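Local coordinates for BtGH115A (Bacteroides thetaiotaomicron, PDB 5BY3), which probably removes 4-O-methyl-glucuronic acid from decorated arabinogalactans, as a family GH115 alpha-glucuronidase, at residues Gln311-Arg323 against Ile350-Thr362. Numbering follows the deposited sequence.
Sequences QKAVLDRVFVDQR and IYHAGLQVPEDVT
R323 and D360 form a two-pronged salt bridge at one end of this contact. NH1 of R323 meets the syn lone pair of D360 OD2 at 3.0 Å, nearly in the guanidinium plane, with an N-H...O angle of 159°. The second prong, R323 NH2 to D360 OD1, is weak, its N-H...O angle 127°; the two planes stand 40° apart. NH1 also bonds Q339 OE1, and P358 CB lies 3.5 Å above the guanidinium plane, offset toward its rim, so the group's rotation is limited by both the bonds and the proline ring. At the other end K312, bent at chi3, brings NZ to G354 O at 2.8 Å, approaching from above the carbonyl plane. That same oxygen takes a second, weak bond from Q356 NE2. On the Q311 side of the K312 bond, I350 presses CD1 against K312 CB. Between the polar ends, L315 CD1 rests on L355 CD2 (3.7 Å) and reaches back to I350 CG1. F319 lays its CE2 beside V357 CG2 at 3.9 Å and turns its edge to Q356 O. The backbone oxygens of V357 and V361 take hydrogen bonds from R384, NH1 and NH2 respectively. Helix 308-329 thus packs on the loop from helix 347-352 into strand 362-366, an alpha-to-beta connection of the TIM-barrel-like domain.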
loop_
_atom_site.group_PDB
_atom_site.type_symbol
_atom_site.label_atom_id
_atom_site.label_comp_id
_atom_site.label_asym_id
_atom_site.label_seq_id
_atom_site.Cartn_x
_atom_site.Cartn_y
_atom_site.Cartn_z
ATOM N N GLN A 311 26.722 -15.958 -6.138
ATOM C CA GLN A 311 25.801 -15.220 -5.263
ATOM C C GLN A 311 25.091 -16.149 -4.223
ATOM O O GLN A 311 24.664 -15.662 -3.187
ATOM C CB GLN A 311 24.808 -14.324 -6.083
ATOM C CG GLN A 311 25.428 -13.039 -6.689
ATOM C CD GLN A 311 24.460 -12.012 -7.344
ATOM O OE1 GLN A 311 23.456 -12.364 -7.958
ATOM N NE2 GLN A 311 24.818 -10.723 -7.251
ATOM N N LYS A 312 25.023 -17.469 -4.477
ATOM C CA LYS A 312 24.455 -18.465 -3.530
ATOM C C LYS A 312 25.441 -18.893 -2.443
ATOM O O LYS A 312 25.092 -18.906 -1.255
ATOM C CB LYS A 312 23.929 -19.709 -4.266
ATOM C CG LYS A 312 22.652 -20.312 -3.678
ATOM C CD LYS A 312 22.410 -21.760 -4.109
ATOM C CE LYS A 312 22.992 -22.754 -3.105
ATOM N NZ LYS A 312 22.300 -24.068 -3.193
ATOM N N ALA A 313 26.660 -19.244 -2.861
ATOM C CA ALA A 313 27.784 -19.507 -1.963
ATOM C C ALA A 313 27.958 -18.410 -0.908
ATOM O O ALA A 313 28.307 -18.704 0.259
ATOM C CB ALA A 313 29.066 -19.666 -2.779
ATOM N N VAL A 314 27.712 -17.158 -1.329
ATOM C CA VAL A 314 27.861 -15.938 -0.476
ATOM C C VAL A 314 26.885 -15.971 0.699
ATOM O O VAL A 314 27.281 -15.887 1.864
ATOM C CB VAL A 314 27.627 -14.602 -1.268
ATOM C CG1 VAL A 314 27.710 -13.371 -0.353
ATOM C CG2 VAL A 314 28.594 -14.459 -2.431
ATOM N N LEU A 315 25.612 -16.098 0.351
ATOM C CA LEU A 315 24.504 -16.031 1.284
ATOM C C LEU A 315 24.579 -17.117 2.357
ATOM O O LEU A 315 24.413 -16.812 3.552
ATOM C CB LEU A 315 23.176 -16.094 0.513
ATOM C CG LEU A 315 22.914 -14.991 -0.525
ATOM C CD1 LEU A 315 21.616 -15.239 -1.250
ATOM C CD2 LEU A 315 22.911 -13.577 0.067
ATOM N N ASP A 316 24.852 -18.359 1.923
ATOM C CA ASP A 316 25.146 -19.485 2.824
ATOM C C ASP A 316 26.160 -19.058 3.887
ATOM O O ASP A 316 25.944 -19.308 5.069
ATOM C CB ASP A 316 25.645 -20.712 2.032
ATOM C CG ASP A 316 24.613 -21.233 0.994
ATOM O OD1 ASP A 316 23.395 -21.158 1.262
ATOM O OD2 ASP A 316 25.021 -21.746 -0.087
ATOM N N ARG A 317 27.221 -18.352 3.474
ATOM C CA ARG A 317 28.257 -17.858 4.401
ATOM C C ARG A 317 27.680 -16.763 5.295
ATOM O O ARG A 317 27.997 -16.674 6.492
ATOM C CB ARG A 317 29.515 -17.356 3.637
ATOM C CG ARG A 317 30.695 -16.879 4.510
ATOM C CD ARG A 317 32.055 -17.382 4.027
ATOM N NE ARG A 317 32.058 -18.841 3.825
ATOM C CZ ARG A 317 32.195 -19.767 4.789
ATOM N NH1 ARG A 317 32.368 -19.421 6.066
ATOM N NH2 ARG A 317 32.160 -21.064 4.482
ATOM N N VAL A 318 26.816 -15.954 4.700
ATOM C CA VAL A 318 26.246 -14.791 5.360
ATOM C C VAL A 318 25.209 -15.198 6.413
ATOM O O VAL A 318 25.256 -14.709 7.528
ATOM C CB VAL A 318 25.692 -13.806 4.296
ATOM C CG1 VAL A 318 24.582 -12.921 4.833
ATOM C CG2 VAL A 318 26.832 -12.981 3.730
ATOM N N PHE A 319 24.291 -16.099 6.071
ATOM C CA PHE A 319 23.287 -16.566 7.045
ATOM C C PHE A 319 23.939 -17.079 8.334
ATOM O O PHE A 319 23.560 -16.673 9.444
ATOM C CB PHE A 319 22.432 -17.684 6.462
ATOM C CG PHE A 319 21.546 -17.271 5.325
ATOM C CD1 PHE A 319 21.201 -15.926 5.104
ATOM C CD2 PHE A 319 20.980 -18.249 4.516
ATOM C CE1 PHE A 319 20.345 -15.568 4.075
ATOM C CE2 PHE A 319 20.120 -17.895 3.467
ATOM C CZ PHE A 319 19.793 -16.549 3.257
ATOM N N VAL A 320 24.949 -17.933 8.159
ATOM C CA VAL A 320 25.590 -18.646 9.263
ATOM C C VAL A 320 26.204 -17.667 10.251
ATOM O O VAL A 320 26.045 -17.842 11.459
ATOM C CB VAL A 320 26.584 -19.747 8.755
ATOM C CG1 VAL A 320 27.367 -20.367 9.896
ATOM C CG2 VAL A 320 25.845 -20.854 7.992
ATOM N N ASP A 321 26.832 -16.607 9.746
ATOM C CA ASP A 321 27.428 -15.577 10.620
ATOM C C ASP A 321 26.403 -14.634 11.211
ATOM O O ASP A 321 26.585 -14.142 12.346
ATOM C CB ASP A 321 28.453 -14.705 9.894
ATOM C CG ASP A 321 29.507 -15.494 9.134
ATOM O OD1 ASP A 321 29.324 -16.712 8.875
ATOM O OD2 ASP A 321 30.521 -14.848 8.767
ATOM N N GLN A 322 25.363 -14.339 10.428
ATOM C CA GLN A 322 24.310 -13.423 10.858
ATOM C C GLN A 322 23.480 -14.019 11.992
ATOM O O GLN A 322 23.286 -13.367 13.008
ATOM C CB GLN A 322 23.412 -13.014 9.693
ATOM C CG GLN A 322 24.040 -11.955 8.804
ATOM C CD GLN A 322 23.155 -11.606 7.614
ATOM O OE1 GLN A 322 22.270 -12.369 7.214
ATOM N NE2 GLN A 322 23.400 -10.442 7.040
ATOM N N ARG A 323 23.023 -15.256 11.818
ATOM C CA ARG A 323 22.406 -16.025 12.905
ATOM C C ARG A 323 23.382 -16.242 14.096
ATOM O O ARG A 323 22.968 -16.242 15.266
ATOM C CB ARG A 323 21.825 -17.340 12.367
ATOM C CG ARG A 323 20.598 -17.097 11.504
ATOM C CD ARG A 323 20.245 -18.189 10.515
ATOM N NE ARG A 323 19.632 -19.382 11.128
ATOM C CZ ARG A 323 18.438 -19.449 11.726
ATOM N NH1 ARG A 323 17.651 -18.385 11.844
ATOM N NH2 ARG A 323 18.023 -20.599 12.224
ATOM N N ILE A 350 18.132 -15.718 -7.158
ATOM C CA ILE A 350 19.082 -16.432 -6.326
ATOM C C ILE A 350 18.418 -17.394 -5.295
ATOM O O ILE A 350 18.941 -18.499 -5.041
ATOM C CB ILE A 350 20.254 -15.526 -5.842
ATOM C CG1 ILE A 350 21.185 -16.272 -4.910
ATOM C CG2 ILE A 350 19.806 -14.220 -5.202
ATOM C CD1 ILE A 350 21.927 -17.377 -5.606
ATOM N N TYR A 351 17.233 -17.033 -4.788
ATOM C CA TYR A 351 16.390 -18.000 -4.042
ATOM C C TYR A 351 16.060 -19.251 -4.893
ATOM O O TYR A 351 16.496 -20.353 -4.537
ATOM C CB TYR A 351 15.124 -17.348 -3.486
ATOM C CG TYR A 351 14.125 -18.338 -2.926
ATOM C CD1 TYR A 351 14.259 -18.842 -1.617
ATOM C CD2 TYR A 351 13.041 -18.786 -3.711
ATOM C CE1 TYR A 351 13.344 -19.746 -1.112
ATOM C CE2 TYR A 351 12.119 -19.697 -3.211
ATOM C CZ TYR A 351 12.272 -20.175 -1.906
ATOM O OH TYR A 351 11.350 -21.092 -1.397
ATOM N N HIS A 352 15.361 -19.040 -6.024
ATOM C CA HIS A 352 15.001 -20.074 -7.043
ATOM C C HIS A 352 16.127 -20.940 -7.623
ATOM O O HIS A 352 15.861 -21.918 -8.302
ATOM C CB HIS A 352 14.208 -19.465 -8.212
ATOM C CG HIS A 352 12.781 -19.155 -7.875
ATOM N ND1 HIS A 352 12.106 -18.075 -8.413
ATOM C CD2 HIS A 352 11.909 -19.763 -7.030
ATOM C CE1 HIS A 352 10.879 -18.038 -7.919
ATOM N NE2 HIS A 352 10.737 -19.048 -7.075
ATOM N N ALA A 353 17.377 -20.597 -7.357
ATOM C CA ALA A 353 18.489 -21.431 -7.800
ATOM C C ALA A 353 18.815 -22.499 -6.727
ATOM O O ALA A 353 19.970 -22.958 -6.601
ATOM C CB ALA A 353 19.677 -20.540 -8.092
ATOM N N GLY A 354 17.777 -22.862 -5.955
ATOM C CA GLY A 354 17.850 -23.763 -4.805
ATOM C C GLY A 354 18.658 -23.307 -3.592
ATOM O O GLY A 354 19.508 -24.052 -3.094
ATOM N N LEU A 355 18.396 -22.103 -3.084
ATOM C CA LEU A 355 19.100 -21.658 -1.869
ATOM C C LEU A 355 18.398 -22.164 -0.610
ATOM O O LEU A 355 17.161 -22.154 -0.545
ATOM C CB LEU A 355 19.199 -20.149 -1.857
ATOM C CG LEU A 355 19.617 -19.384 -0.605
ATOM C CD1 LEU A 355 21.101 -19.416 -0.286
ATOM C CD2 LEU A 355 19.177 -17.942 -0.826
ATOM N N GLN A 356 19.179 -22.601 0.377
ATOM C CA GLN A 356 18.585 -23.108 1.611
ATOM C C GLN A 356 18.442 -21.993 2.651
ATOM O O GLN A 356 19.432 -21.378 3.057
ATOM C CB GLN A 356 19.353 -24.332 2.160
ATOM C CG GLN A 356 19.389 -25.555 1.233
ATOM C CD GLN A 356 18.041 -25.899 0.600
ATOM O OE1 GLN A 356 17.129 -26.379 1.262
ATOM N NE2 GLN A 356 17.922 -25.661 -0.699
ATOM N N VAL A 357 17.206 -21.713 3.047
ATOM C CA VAL A 357 16.950 -20.696 4.079
ATOM C C VAL A 357 16.364 -21.441 5.284
ATOM O O VAL A 357 15.417 -22.212 5.111
ATOM C CB VAL A 357 16.002 -19.553 3.559
ATOM C CG1 VAL A 357 15.860 -18.424 4.554
ATOM C CG2 VAL A 357 16.511 -18.942 2.258
ATOM N N PRO A 358 16.922 -21.238 6.495
ATOM C CA PRO A 358 16.455 -22.000 7.674
ATOM C C PRO A 358 14.986 -21.784 7.947
ATOM O O PRO A 358 14.502 -20.633 7.886
ATOM C CB PRO A 358 17.324 -21.470 8.820
ATOM C CG PRO A 358 18.550 -20.935 8.133
ATOM C CD PRO A 358 18.058 -20.361 6.833
ATOM N N GLU A 359 14.292 -22.899 8.206
ATOM C CA GLU A 359 12.807 -23.009 8.220
ATOM C C GLU A 359 12.058 -21.984 9.100
ATOM O O GLU A 359 10.894 -21.656 8.829
ATOM C CB GLU A 359 12.360 -24.443 8.593
ATOM C CG GLU A 359 12.928 -25.579 7.731
ATOM C CD GLU A 359 12.073 -25.906 6.506
ATOM O OE1 GLU A 359 10.880 -26.278 6.644
ATOM O OE2 GLU A 359 12.609 -25.806 5.381
ATOM N N ASP A 360 12.728 -21.492 10.141
ATOM C CA ASP A 360 12.148 -20.502 11.035
ATOM C C ASP A 360 12.103 -19.087 10.407
ATOM O O ASP A 360 11.299 -18.257 10.820
ATOM C CB ASP A 360 12.893 -20.482 12.372
ATOM C CG ASP A 360 14.388 -20.174 12.223
ATOM O OD1 ASP A 360 15.124 -21.038 11.694
ATOM O OD2 ASP A 360 14.825 -19.075 12.653
ATOM N N VAL A 361 12.955 -18.841 9.409
ATOM C CA VAL A 361 13.042 -17.532 8.753
ATOM C C VAL A 361 11.822 -17.264 7.862
ATOM O O VAL A 361 11.475 -18.070 6.970
ATOM C CB VAL A 361 14.384 -17.324 8.007
ATOM C CG1 VAL A 361 14.464 -15.933 7.380
ATOM C CG2 VAL A 361 15.558 -17.544 8.951
ATOM N N THR A 362 11.139 -16.156 8.162
ATOM C CA THR A 362 9.996 -15.723 7.333
ATOM C C THR A 362 10.476 -15.434 5.923
ATOM O O THR A 362 11.472 -14.717 5.747
ATOM C CB THR A 362 9.330 -14.453 7.916
ATOM O OG1 THR A 362 9.194 -14.596 9.341
ATOM C CG2 THR A 362 7.961 -14.193 7.258
#